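Local coordinates for glutaryl-CoA dehydrogenase (Mycobacterium smegmatis, PDB 3SF6), which belongs to the acyl-CoA dehydrogenase family of flavoproteins and carries bound dihydroflavine-adenine dinucleotide, at residues 162-167 against 193-198; 172-177 against 236-241; 275-280 against 306-311. All coordinates share one frame; numbering follows the deposited sequence. Where two conformers were deposited one is given.

In the fold
Contacts 1 and 2 belong to the beta part of the acyl-CoA dehydrogenase fold, and contact 3 to its C-terminal helical domain. The first two have centres about 10 Å apart and share a sheet, in which strands 165-169 and 172-183 are neighbours. Their segments alternate along the chain. Contact 1 joins this sheet to strand 190-197 of the three-stranded sheet, and contact 2 pairs 172-183 with 229-240. The chain then enters helix 252-286, which packs on 298-327 in contact 3. Its centre lies about 44 Å and 49 Å from those of contacts 1 and 2, across the centre of the chain, so contact 3 touches neither beta contact.

Contact 1: 162-167 against 193-198; sequences MRTRAT and VWARTD
Arg-165 and Arg-196 form a single backbone bridge where strand 165-169, the edge of the four-stranded sheet, meets strand 190-197 of the three-stranded sheet in the beta domain of the acyl-CoA dehydrogenase fold. The two short strand segments cross at 62° and share no other bridge. Two backbone hydrogen bonds make it: Arg-196 N to Thr-164 O at 2.8 Å, and Ala-166 N to Arg-196 O at 3.0 Å.

Polar side chains act at the exposed end. The side chain of Arg-196 leaves with CG between its backbone N and carbonyl carbon (chi1 72°), then runs extended past Met-162 O to Arg-163. There NE and NH2 both donate to the single oxygen Arg-163 O, each at 3.2 Å; the NE bond comes from above the carbonyl plane. The guanidinium of Arg-163 lies flat over one face of the Arg-196 guanidinium, the planes 13° apart, while CB of Arg-165 covers the opposite face. The stack brings like charges together, and the shared carbonyl probably offsets part of the cost. Arg-196 was modelled in two conformers, so this account holds for one of them.

Apolar contacts form at two places along strand 190-197. At one, Met-162 SD sits against the backbone of Trp-194, whose ring goes the other way, to Ala-253 and Pro-254 of helix 252-286; the side chain of Trp-194 lies about 7 Å from the bound dihydroflavine-adenine dinucleotide. At the other, Thr-164, its hydroxyl bonded to Glu-152, turns its methyl to Ala-195, and Ala-166 CB meets Ala-195 CB at 3.9 Å.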
loop_
_atom_site.group_PDB
_atom_site.type_symbol
_atom_site.label_atom_id
_atom_site.label_comp_id
_atom_site.label_asym_id
_atom_site.label_seq_id
_atom_site.Cartn_x
_atom_site.Cartn_y
_atom_site.Cartn_z
ATOM N N MET A 162 -18.828 21.676 20.475
ATOM C CA MET A 162 -18.144 21.972 21.755
ATOM C C MET A 162 -19.180 22.329 22.803
ATOM O O MET A 162 -20.235 22.934 22.473
ATOM C CB MET A 162 -17.126 23.093 21.590
ATOM C CG MET A 162 -17.702 24.469 21.374
ATOM S SD MET A 162 -16.435 25.760 21.286
ATOM C CE MET A 162 -15.861 25.519 19.599
ATOM N N ARG A 163 -18.883 21.981 24.057
ATOM C CA ARG A 163 -19.826 22.202 25.134
ATOM C C ARG A 163 -19.353 23.174 26.192
ATOM O O ARG A 163 -20.160 23.579 27.059
ATOM C CB ARG A 163 -20.244 20.881 25.773
ATOM C CG ARG A 163 -20.952 19.909 24.829
ATOM C CD ARG A 163 -22.250 20.498 24.229
ATOM N NE ARG A 163 -23.293 20.675 25.238
ATOM C CZ ARG A 163 -24.505 21.186 25.000
ATOM N NH1 ARG A 163 -24.843 21.612 23.782
ATOM N NH2 ARG A 163 -25.381 21.289 25.990
ATOM N N THR A 164 -18.100 23.594 26.117
ATOM C CA THR A 164 -17.636 24.714 26.991
ATOM C C THR A 164 -18.543 25.894 26.670
ATOM O O THR A 164 -18.750 26.222 25.502
ATOM C CB THR A 164 -16.156 25.082 26.758
ATOM O OG1 THR A 164 -15.310 24.025 27.199
ATOM C CG2 THR A 164 -15.796 26.364 27.531
ATOM N N ARG A 165 -19.120 26.496 27.694
ATOM C CA ARG A 165 -20.102 27.564 27.492
ATOM C C ARG A 165 -19.618 28.861 28.097
ATOM O O ARG A 165 -18.883 28.881 29.075
ATOM C CB ARG A 165 -21.449 27.186 28.091
ATOM C CG ARG A 165 -21.444 26.946 29.556
ATOM C CD ARG A 165 -22.843 26.553 30.038
ATOM N NE ARG A 165 -22.931 26.521 31.495
ATOM C CZ ARG A 165 -22.548 25.492 32.257
ATOM N NH1 ARG A 165 -22.001 24.409 31.710
ATOM N NH2 ARG A 165 -22.689 25.559 33.578
ATOM N N ALA A 166 -20.045 29.966 27.504
ATOM C CA ALA A 166 -19.863 31.273 28.083
ATOM C C ALA A 166 -21.229 31.919 28.241
ATOM O O ALA A 166 -22.002 32.039 27.274
ATOM C CB ALA A 166 -18.931 32.157 27.213
ATOM N N THR A 167 -21.538 32.282 29.475
ATOM C CA THR A 167 -22.858 32.822 29.813
ATOM C C THR A 167 -22.684 34.200 30.386
ATOM O O THR A 167 -21.706 34.473 31.014
ATOM C CB THR A 167 -23.585 31.922 30.827
ATOM O OG1 THR A 167 -22.850 31.883 32.049
ATOM C CG2 THR A 167 -23.693 30.512 30.278
ATOM N N VAL A 193 -9.569 30.765 24.496
ATOM C CA VAL A 193 -10.518 29.694 24.776
ATOM C C VAL A 193 -11.792 29.932 23.952
ATOM O O VAL A 193 -12.357 31.044 23.968
ATOM C CB VAL A 193 -10.850 29.621 26.274
ATOM C CG1 VAL A 193 -11.905 28.551 26.561
ATOM C CG2 VAL A 193 -9.574 29.345 27.072
ATOM N N TRP A 194 -12.244 28.883 23.262
ATOM C CA TRP A 194 -13.433 28.901 22.420
ATOM C C TRP A 194 -14.601 28.293 23.181
ATOM O O TRP A 194 -14.459 27.274 23.831
ATOM C CB TRP A 194 -13.168 28.166 21.095
ATOM C CG TRP A 194 -12.012 28.785 20.379
ATOM C CD1 TRP A 194 -10.722 28.370 20.416
ATOM C CD2 TRP A 194 -12.021 30.019 19.646
ATOM N NE1 TRP A 194 -9.926 29.223 19.701
ATOM C CE2 TRP A 194 -10.689 30.259 19.224
ATOM C CE3 TRP A 194 -13.017 30.932 19.283
ATOM C CZ2 TRP A 194 -10.322 31.372 18.476
ATOM C CZ3 TRP A 194 -12.648 32.048 18.510
ATOM C CH2 TRP A 194 -11.325 32.245 18.106
ATOM N N ALA A 195 -15.760 28.944 23.101
ATOM C CA ALA A 195 -16.941 28.524 23.880
ATOM C C ALA A 195 -18.199 28.747 23.069
ATOM O O ALA A 195 -18.258 29.650 22.224
ATOM C CB ALA A 195 -17.040 29.316 25.243
ATOM N N ARG A 196 -19.227 27.965 23.353
ATOM C CA ARG A 196 -20.543 28.208 22.782
ATOM C C ARG A 196 -21.293 29.239 23.642
ATOM O O ARG A 196 -21.206 29.218 24.872
ATOM C CB ARG A 196 -21.342 26.908 22.669
ATOM C CG ARG A 196 -21.823 26.359 23.981
ATOM C CD ARG A 196 -22.588 25.060 23.838
ATOM N NE ARG A 196 -22.541 24.364 25.112
ATOM C CZ ARG A 196 -23.505 24.390 26.021
ATOM N NH1 ARG A 196 -24.623 25.076 25.808
ATOM N NH2 ARG A 196 -23.341 23.726 27.154
ATOM N N THR A 197 -22.020 30.138 22.988
ATOM C CA THR A 197 -22.894 31.113 23.648
ATOM C C THR A 197 -24.250 31.024 22.980
ATOM O O THR A 197 -24.411 30.383 21.917
ATOM C CB THR A 197 -22.376 32.562 23.517
ATOM O OG1 THR A 197 -22.676 33.075 22.207
ATOM C CG2 THR A 197 -20.861 32.635 23.765
ATOM N N ASP A 198 -25.224 31.706 23.577
ATOM C CA ASP A 198 -26.557 31.783 22.987
ATOM C C ASP A 198 -26.557 32.420 21.593
ATOM O O ASP A 198 -27.561 32.317 20.887
ATOM C CB ASP A 198 -27.503 32.615 23.873
ATOM C CG ASP A 198 -27.934 31.874 25.134
ATOM O OD1 ASP A 198 -27.658 30.649 25.255
ATOM O OD2 ASP A 198 -28.554 32.522 26.003
HETATM O O HOH W 1 -24.435 32.844 26.236
#

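Contact 2: 172-177 against 236-241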
loop_
_atom_site.group_PDB
_atom_site.type_symbol
_atom_site.label_atom_id
_atom_site.label_comp_id
_atom_site.label_asym_id
_atom_site.label_seq_id
_atom_site.Cartn_x
_atom_site.Cartn_y
_atom_site.Cartn_z
ATOM N N ASP A 172 -20.338 40.845 32.838
ATOM C CA ASP A 172 -19.278 39.846 32.783
ATOM C C ASP A 172 -19.725 38.628 31.955
ATOM O O ASP A 172 -20.890 38.475 31.578
ATOM C CB ASP A 172 -18.897 39.346 34.190
ATOM C CG ASP A 172 -18.272 40.429 35.076
ATOM O OD1 ASP A 172 -17.626 41.367 34.550
ATOM O OD2 ASP A 172 -18.416 40.280 36.315
ATOM N N TRP A 173 -18.747 37.794 31.659
ATOM C CA TRP A 173 -18.967 36.448 31.167
ATOM C C TRP A 173 -18.504 35.421 32.205
ATOM O O TRP A 173 -17.517 35.645 32.896
ATOM C CB TRP A 173 -18.161 36.188 29.893
ATOM C CG TRP A 173 -18.564 36.983 28.718
ATOM C CD1 TRP A 173 -18.053 38.187 28.349
ATOM C CD2 TRP A 173 -19.537 36.622 27.719
ATOM N NE1 TRP A 173 -18.648 38.601 27.156
ATOM C CE2 TRP A 173 -19.560 37.660 26.760
ATOM C CE3 TRP A 173 -20.374 35.524 27.540
ATOM C CZ2 TRP A 173 -20.396 37.631 25.642
ATOM C CZ3 TRP A 173 -21.181 35.478 26.412
ATOM C CH2 TRP A 173 -21.201 36.544 25.485
ATOM N N ILE A 174 -19.216 34.291 32.264
ATOM C CA ILE A 174 -18.814 33.155 33.077
ATOM C C ILE A 174 -18.517 31.999 32.120
ATOM O O ILE A 174 -19.396 31.573 31.345
ATOM C CB ILE A 174 -19.896 32.747 34.086
ATOM C CG1 ILE A 174 -20.393 33.951 34.894
ATOM C CG2 ILE A 174 -19.324 31.705 35.053
ATOM C CD1 ILE A 174 -19.324 34.535 35.801
ATOM N N LEU A 175 -17.283 31.509 32.147
ATOM C CA LEU A 175 -16.867 30.435 31.255
ATOM C C LEU A 175 -16.799 29.133 32.038
ATOM O O LEU A 175 -16.125 29.051 33.061
ATOM C CB LEU A 175 -15.477 30.697 30.627
ATOM C CG LEU A 175 -15.465 31.448 29.299
ATOM C CD1 LEU A 175 -16.144 32.770 29.418
ATOM C CD2 LEU A 175 -13.988 31.580 28.751
ATOM N N THR A 176 -17.489 28.099 31.558
ATOM C CA THR A 176 -17.520 26.811 32.232
ATOM C C THR A 176 -17.315 25.676 31.239
ATOM O O THR A 176 -18.123 25.482 30.315
ATOM C CB THR A 176 -18.863 26.599 32.942
ATOM O OG1 THR A 176 -19.140 27.728 33.799
ATOM C CG2 THR A 176 -18.835 25.319 33.779
ATOM N N GLY A 177 -16.234 24.929 31.428
ATOM C CA GLY A 177 -16.005 23.734 30.639
ATOM C C GLY A 177 -14.606 23.218 30.799
ATOM O O GLY A 177 -13.829 23.786 31.575
ATOM N N GLY A 236 -16.186 27.880 36.081
ATOM C CA GLY A 236 -16.913 29.138 36.269
ATOM C C GLY A 236 -15.951 30.295 36.401
ATOM O O GLY A 236 -15.914 30.962 37.435
ATOM N N VAL A 237 -15.185 30.530 35.347
ATOM C CA VAL A 237 -14.179 31.610 35.289
ATOM C C VAL A 237 -14.868 32.878 34.833
ATOM O O VAL A 237 -15.484 32.918 33.748
ATOM C CB VAL A 237 -13.066 31.219 34.292
ATOM C CG1 VAL A 237 -12.099 32.392 34.025
ATOM C CG2 VAL A 237 -12.345 29.962 34.805
ATOM N N ARG A 238 -14.771 33.907 35.659
ATOM C CA ARG A 238 -15.475 35.167 35.436
ATOM C C ARG A 238 -14.536 36.148 34.737
ATOM O O ARG A 238 -13.406 36.421 35.202
ATOM C CB ARG A 238 -15.941 35.734 36.774
ATOM C CG ARG A 238 -16.640 37.061 36.664
ATOM C CD ARG A 238 -16.984 37.615 38.068
ATOM N NE ARG A 238 -17.899 36.760 38.825
ATOM C CZ ARG A 238 -19.230 36.809 38.732
ATOM N NH1 ARG A 238 -19.833 37.651 37.887
ATOM N NH2 ARG A 238 -19.971 35.983 39.474
ATOM N N LEU A 239 -14.993 36.672 33.608
ATOM C CA LEU A 239 -14.206 37.603 32.788
ATOM C C LEU A 239 -15.047 38.826 32.402
ATOM O O LEU A 239 -16.251 38.718 32.197
ATOM C CB LEU A 239 -13.783 36.919 31.469
ATOM C CG LEU A 239 -12.836 35.703 31.635
ATOM C CD1 LEU A 239 -12.753 34.877 30.314
ATOM C CD2 LEU A 239 -11.476 36.141 32.148
ATOM N N PRO A 240 -14.403 39.989 32.262
ATOM C CA PRO A 240 -15.154 41.145 31.731
ATOM C C PRO A 240 -15.471 40.985 30.248
ATOM O O PRO A 240 -14.823 40.167 29.575
ATOM C CB PRO A 240 -14.175 42.311 31.950
ATOM C CG PRO A 240 -12.835 41.657 31.709
ATOM C CD PRO A 240 -12.963 40.278 32.378
ATOM N N ASP A 241 -16.436 41.750 29.713
ATOM C CA ASP A 241 -16.711 41.646 28.274
ATOM C C ASP A 241 -15.501 41.990 27.442
ATOM O O ASP A 241 -15.404 41.521 26.313
ATOM C CB ASP A 241 -17.912 42.487 27.800
ATOM C CG ASP A 241 -18.226 42.280 26.290
ATOM O OD1 ASP A 241 -18.408 41.100 25.815
ATOM O OD2 ASP A 241 -18.235 43.308 25.561
#
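With CG beside its own backbone N (chi1 -66°), the indole of Trp-173 swings toward the end of the neighbouring strand, where Asp-241 holds its carboxylate anti to the backbone N (chi1 -176°). The two side chains end up alongside each other, and Trp-173 NE1 donates to Asp-241 OD1 at 2.8 Å. The bond is nearly straight (169°), lies in the indole plane and uses the anti lone pair of OD1. That oxygen is also in a salt bridge with Arg-244, which would help keep the carboxylate charged and in place.

A bend at chi3 folds the outer part of Arg-238 back over the face that carries Ile-174 and Arg-238, away from Trp-173 and Leu-175. CD1 of Ile-174, in the conformer given of two deposited, lies 3.7 Å from Arg-238 CZ and covers one face of the guanidinium. At the edge of the same group, Arg-238 NH1 makes a salt bridge to Asp-172 OD2 whose hydrogen bond, at 3.4 Å, is weak.

On the indole side the packing is apolar: Leu-175 CD2 meets Leu-239 CD1 at 3.9 Å, the two leucines crossing at about a right angle. Phe-204 and Val-206 of strand 200-207 pack on this same layer, and the ring of Phe-204 meets Trp-173 edge to face.

The backbones are joined by two hydrogen-bonded pairs. Trp-173 N donates to Leu-239 O at 2.7 Å, and Trp-173 O accepts from Leu-239 N in return, while Leu-175 N reaches Val-237 O at 2.8 Å and Leu-175 O accepts from Val-237 N at 2.9 Å. Gly-236, with its positive phi, and Val-237 both face Leu-175, which makes this end of the antiparallel pairing a G1 beta bulge.

Contact 3: 275-280 against 306-311; sequences DCLETA and DMTLEY
Leu-277 is the bump of this helix pair: its forked end enters a shallow hollow made by Met-307, Thr-308 and Tyr-311, residues of neighbouring turns on helix 298-327. The helices run roughly antiparallel, at 153° between the short segments, with axes 10.5 Å apart, so side chains rather than backbones bridge the gap. CG of Leu-277 stands anti to the backbone N (chi1 173°), which carries the fork toward helix 298-327. CD1 of Leu-277 rests 3.9 Å from CB of Met-307. The other branch, CD2, goes between the neighbours, 3.8 Å from Thr-308 OG1 and 4.0 Å from Tyr-311 CB.

Met-307 returns the favour, sliding past Leu-277 in the opposite direction. A bend at chi3 (-69°) brings its CE back to 4.0 Å from CD1 of Leu-277 and 4.1 Å from CB of Ala-280.

The polar ends are served elsewhere: Thr-308 OG1, the atom Leu-277 touches, is already bonded to Leu-304 O in its own helix, and Tyr-311 OH to Asp-21. Thr-308 also packs on Leu-396 of a second subunit, and Asp-306 makes a salt bridge to Arg-344 of that subunit. All five residues that touch are buried, so at 275-280 and 306-311 the helices of the C-terminal domain meet through side-chain packing, with no hydrogen bond between these segments.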
loop_
_atom_site.group_PDB
_atom_site.type_symbol
_atom_site.label_atom_id
_atom_site.label_comp_id
_atom_site.label_asym_id
_atom_site.label_seq_id
_atom_site.Cartn_x
_atom_site.Cartn_y
_atom_site.Cartn_z
ATOM N N ASP A 275 15.013 14.438 8.275
ATOM C CA ASP A 275 15.963 13.997 9.281
ATOM C C ASP A 275 16.037 12.461 9.256
ATOM O O ASP A 275 17.124 11.877 9.299
ATOM C CB ASP A 275 15.509 14.501 10.661
ATOM C CG ASP A 275 16.659 14.686 11.608
ATOM O OD1 ASP A 275 17.635 15.391 11.155
ATOM O OD2 ASP A 275 16.584 14.281 12.815
ATOM N N CYS A 276 14.882 11.804 9.148
ATOM C CA CYS A 276 14.874 10.350 9.071
ATOM C C CYS A 276 15.508 9.823 7.769
ATOM O O CYS A 276 16.250 8.844 7.797
ATOM C CB CYS A 276 13.452 9.821 9.193
ATOM S SG CYS A 276 12.695 10.092 10.815
ATOM N N LEU A 277 15.166 10.438 6.647
ATOM C CA LEU A 277 15.717 10.022 5.350
ATOM C C LEU A 277 17.236 10.191 5.331
ATOM O O LEU A 277 17.954 9.266 4.922
ATOM C CB LEU A 277 15.051 10.793 4.222
ATOM C CG LEU A 277 15.597 10.616 2.830
ATOM C CD1 LEU A 277 15.646 9.130 2.438
ATOM C CD2 LEU A 277 14.718 11.403 1.842
ATOM N N GLU A 278 17.726 11.350 5.798
ATOM C CA GLU A 278 19.161 11.599 5.859
ATOM C C GLU A 278 19.877 10.568 6.748
ATOM O O GLU A 278 20.974 10.112 6.421
ATOM C CB GLU A 278 19.442 13.001 6.406
ATOM C CG GLU A 278 19.081 14.090 5.419
ATOM C CD GLU A 278 19.309 15.518 5.957
ATOM O OE1 GLU A 278 19.668 15.703 7.164
ATOM O OE2 GLU A 278 19.143 16.437 5.119
ATOM N N THR A 279 19.230 10.205 7.837
ATOM C CA THR A 279 19.749 9.215 8.758
ATOM C C THR A 279 19.879 7.858 8.037
ATOM O O THR A 279 20.938 7.204 8.113
ATOM C CB THR A 279 18.873 9.122 10.031
ATOM O OG1 THR A 279 18.945 10.359 10.768
ATOM C CG2 THR A 279 19.374 7.962 10.910
ATOM N N ALA A 280 18.827 7.448 7.353
ATOM C CA ALA A 280 18.812 6.174 6.622
ATOM C C ALA A 280 19.821 6.165 5.488
ATOM O O ALA A 280 20.476 5.138 5.261
ATOM C CB ALA A 280 17.401 5.854 6.083
ATOM N N ASP A 306 11.954 5.259 -2.760
ATOM C CA ASP A 306 10.575 5.564 -2.396
ATOM C C ASP A 306 10.481 6.719 -1.390
ATOM O O ASP A 306 9.625 7.621 -1.548
ATOM C CB ASP A 306 9.880 4.324 -1.844
ATOM C CG ASP A 306 9.616 3.233 -2.888
ATOM O OD1 ASP A 306 9.720 3.472 -4.115
ATOM O OD2 ASP A 306 9.192 2.126 -2.438
ATOM N N MET A 307 11.307 6.685 -0.358
ATOM C CA MET A 307 11.326 7.751 0.626
ATOM C C MET A 307 11.718 9.078 0.003
ATOM O O MET A 307 11.113 10.106 0.311
ATOM C CB MET A 307 12.235 7.418 1.801
ATOM C CG MET A 307 11.767 6.279 2.659
ATOM S SD MET A 307 12.781 6.049 4.157
ATOM C CE MET A 307 14.313 5.455 3.451
ATOM N N THR A 308 12.737 9.071 -0.849
ATOM C CA THR A 308 13.206 10.306 -1.470
ATOM C C THR A 308 12.108 10.900 -2.367
ATOM O O THR A 308 11.887 12.117 -2.382
ATOM C CB THR A 308 14.455 10.037 -2.284
ATOM O OG1 THR A 308 15.511 9.629 -1.400
ATOM C CG2 THR A 308 14.942 11.292 -3.060
ATOM N N LEU A 309 11.401 10.020 -3.062
ATOM C CA LEU A 309 10.273 10.469 -3.894
ATOM C C LEU A 309 9.217 11.147 -3.055
ATOM O O LEU A 309 8.697 12.198 -3.439
ATOM C CB LEU A 309 9.657 9.315 -4.707
ATOM C CG LEU A 309 10.144 9.104 -6.120
ATOM C CD1 LEU A 309 9.429 7.854 -6.656
ATOM C CD2 LEU A 309 9.864 10.329 -6.982
ATOM N N GLU A 310 8.815 10.551 -1.942
ATOM C CA GLU A 310 7.706 11.145 -1.185
ATOM C C GLU A 310 8.166 12.410 -0.486
ATOM O O GLU A 310 7.380 13.367 -0.363
ATOM C CB GLU A 310 7.037 10.172 -0.224
ATOM C CG GLU A 310 6.343 8.994 -0.918
ATOM C CD GLU A 310 5.338 9.400 -1.971
ATOM O OE1 GLU A 310 4.625 10.404 -1.806
ATOM O OE2 GLU A 310 5.257 8.724 -3.022
ATOM N N TYR A 311 9.416 12.436 -0.019
ATOM C CA TYR A 311 9.959 13.685 0.524
ATOM C C TYR A 311 9.968 14.787 -0.519
ATOM O O TYR A 311 9.500 15.922 -0.283
ATOM C CB TYR A 311 11.359 13.430 1.105
ATOM C CG TYR A 311 12.118 14.682 1.424
ATOM C CD1 TYR A 311 11.688 15.516 2.450
ATOM C CD2 TYR A 311 13.290 14.987 0.762
ATOM C CE1 TYR A 311 12.399 16.695 2.754
ATOM C CE2 TYR A 311 13.982 16.163 1.051
ATOM C CZ TYR A 311 13.543 16.983 2.050
ATOM O OH TYR A 311 14.282 18.109 2.374
#